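Local coordinates for protein titin (Homo sapiens, PDB 3LCY) that probably acts as a giant filament scaffold of the striated-muscle sarcomere, here seen in two tandem immunoglobulin domains from its A-band region, at residues Cys29-Arg34 with Cys80-Glu85. Numbering follows the deposited sequence.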
loop_
_atom_site.group_PDB
_atom_site.type_symbol
_atom_site.label_atom_id
_atom_site.label_comp_id
_atom_site.label_asym_id
_atom_site.label_seq_id
_atom_site.Cartn_x
_atom_site.Cartn_y
_atom_site.Cartn_z
ATOM N N CYS A 29 -16.611 -9.445 -12.160
ATOM C CA CYS A 29 -17.066 -10.796 -11.863
ATOM C C CYS A 29 -18.429 -11.033 -12.503
ATOM O O CYS A 29 -19.162 -10.085 -12.791
ATOM C CB CYS A 29 -17.150 -11.018 -10.352
ATOM S SG CYS A 29 -18.435 -10.048 -9.532
ATOM N N GLN A 30 -18.826 -12.280 -12.703
ATOM C CA GLN A 30 -20.144 -12.600 -13.202
ATOM C C GLN A 30 -20.969 -13.392 -12.248
ATOM O O GLN A 30 -20.609 -14.453 -11.888
ATOM C CB GLN A 30 -20.028 -13.432 -14.434
ATOM C CG GLN A 30 -19.077 -12.956 -15.374
ATOM C CD GLN A 30 -19.474 -13.310 -16.719
ATOM O OE1 GLN A 30 -20.454 -13.968 -16.913
ATOM N NE2 GLN A 30 -18.731 -12.866 -17.678
ATOM N N ILE A 31 -22.111 -12.862 -11.884
ATOM C CA ILE A 31 -23.055 -13.506 -11.015
ATOM C C ILE A 31 -24.452 -13.436 -11.597
ATOM O O ILE A 31 -24.927 -12.407 -11.960
ATOM C CB ILE A 31 -23.046 -12.858 -9.664
ATOM C CG1 ILE A 31 -21.629 -12.794 -9.128
ATOM C CG2 ILE A 31 -23.883 -13.607 -8.740
ATOM C CD1 ILE A 31 -21.405 -11.809 -8.071
ATOM N N VAL A 32 -25.094 -14.589 -11.698
ATOM C CA VAL A 32 -26.424 -14.672 -12.272
ATOM C C VAL A 32 -27.476 -15.166 -11.293
ATOM O O VAL A 32 -27.238 -16.090 -10.529
ATOM C CB VAL A 32 -26.416 -15.573 -13.512
ATOM C CG1 VAL A 32 -25.635 -14.919 -14.626
ATOM C CG2 VAL A 32 -25.812 -16.911 -13.178
ATOM N N GLY A 33 -28.642 -14.531 -11.323
ATOM C CA GLY A 33 -29.739 -14.895 -10.454
ATOM C C GLY A 33 -31.055 -14.441 -11.012
ATOM O O GLY A 33 -31.070 -13.601 -11.857
ATOM N N ARG A 34 -32.149 -15.019 -10.554
ATOM C CA ARG A 34 -33.482 -14.573 -10.885
ATOM C C ARG A 34 -34.201 -14.507 -9.600
ATOM O O ARG A 34 -34.341 -15.484 -8.944
ATOM C CB ARG A 34 -34.164 -15.582 -11.740
ATOM C CG ARG A 34 -33.630 -15.687 -13.109
ATOM C CD ARG A 34 -33.834 -17.071 -13.613
ATOM N NE ARG A 34 -33.311 -17.265 -14.941
ATOM C CZ ARG A 34 -34.068 -17.511 -15.998
ATOM N NH1 ARG A 34 -35.383 -17.589 -15.863
ATOM N NH2 ARG A 34 -33.513 -17.680 -17.185
ATOM N N CYS A 80 -17.399 -8.083 -3.718
ATOM C CA CYS A 80 -18.644 -7.857 -4.424
ATOM C C CYS A 80 -19.693 -8.793 -3.871
ATOM O O CYS A 80 -19.495 -9.990 -3.845
ATOM C CB CYS A 80 -18.487 -8.127 -5.921
ATOM S SG CYS A 80 -20.010 -8.094 -6.884
ATOM N N ILE A 81 -20.818 -8.246 -3.432
ATOM C CA ILE A 81 -21.890 -9.083 -2.911
ATOM C C ILE A 81 -23.145 -8.976 -3.763
ATOM O O ILE A 81 -23.699 -7.913 -3.940
ATOM C CB ILE A 81 -22.214 -8.760 -1.463
ATOM C CG1 ILE A 81 -20.998 -9.044 -0.601
ATOM C CG2 ILE A 81 -23.358 -9.607 -0.984
ATOM C CD1 ILE A 81 -21.315 -9.214 0.830
ATOM N N ALA A 82 -23.597 -10.108 -4.268
ATOM C CA ALA A 82 -24.768 -10.150 -5.113
ATOM C C ALA A 82 -25.955 -10.706 -4.352
ATOM O O ALA A 82 -25.875 -11.756 -3.744
ATOM C CB ALA A 82 -24.480 -10.977 -6.315
ATOM N N THR A 83 -27.063 -9.983 -4.375
ATOM C CA THR A 83 -28.243 -10.416 -3.650
ATOM C C THR A 83 -29.561 -10.350 -4.407
ATOM O O THR A 83 -29.742 -9.559 -5.319
ATOM C CB THR A 83 -28.426 -9.589 -2.384
ATOM O OG1 THR A 83 -27.171 -9.426 -1.728
ATOM C CG2 THR A 83 -29.371 -10.268 -1.457
ATOM N N ASN A 84 -30.476 -11.213 -3.989
ATOM C CA ASN A 84 -31.821 -11.316 -4.530
ATOM C C ASN A 84 -32.683 -11.944 -3.433
ATOM O O ASN A 84 -32.157 -12.299 -2.393
ATOM C CB ASN A 84 -31.877 -11.994 -5.899
ATOM C CG ASN A 84 -31.792 -13.470 -5.824
ATOM O OD1 ASN A 84 -31.768 -14.036 -4.752
ATOM N ND2 ASN A 84 -31.746 -14.115 -6.968
ATOM N N GLU A 85 -33.989 -12.061 -3.619
ATOM C CA GLU A 85 -34.818 -12.619 -2.555
ATOM C C GLU A 85 -34.413 -14.031 -2.174
ATOM O O GLU A 85 -34.417 -14.378 -1.002
ATOM C CB GLU A 85 -36.298 -12.635 -2.938
ATOM C CG GLU A 85 -36.774 -11.537 -3.845
ATOM C CD GLU A 85 -38.088 -11.893 -4.519
ATOM O OE1 GLU A 85 -39.105 -11.227 -4.256
ATOM O OE2 GLU A 85 -38.102 -12.843 -5.320
#
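The sulfurs of C29 and C80 meet across the core, SG of C29 3.6 Å from SG of C80. That separation is van der Waals contact and far too long for a disulfide, so two sulfurs pack here without a covalent link. C80 brings its sulfur to this point by keeping SG anti to the backbone N (chi1 172°). The next layer is an interlock of methyl groups: the CB of A82 nests between the two branches of I31, 3.6 Å from CG2 on one and equally 3.6 Å from CD1 on the other. CD1 of I31 also lies 4.1 Å from SG of C80, joining the two layers.

This is the buried heart of an I-set immunoglobulin β-sandwich. Strands 24-34 and 76-83, B and F in the usual lettering, belong to facing sheets; their local axes lie 8.2 Å apart and run nearly parallel, at 14°, with no hydrogen bond between them, and the two cysteines occupy the classical B and F positions. W41, the tryptophan of the neighbouring C strand, packs on C80, while V89 touches both I31 and A82.

Past A82 the contact changes from apolar to polar. G33 presents only backbone to N84, whose CB points at strand 24-34; a chi1 of 79° holds its CG over its own backbone, flanked by N and C, and carries the amide to the end of that strand. ND2 of N84 comes within 3.5 Å of the carbonyl O of R34 without hydrogen bonding to it, spending its hydrogens instead on the carbonyls of E6 and P35. OD1 accepts from the backbone N of G87, so bonds at both ends of the buried amide fix its rotation: OD1 holds the turn, while ND2 links it to strand 6-10 through E6 and to the end of strand 24-34 through P35.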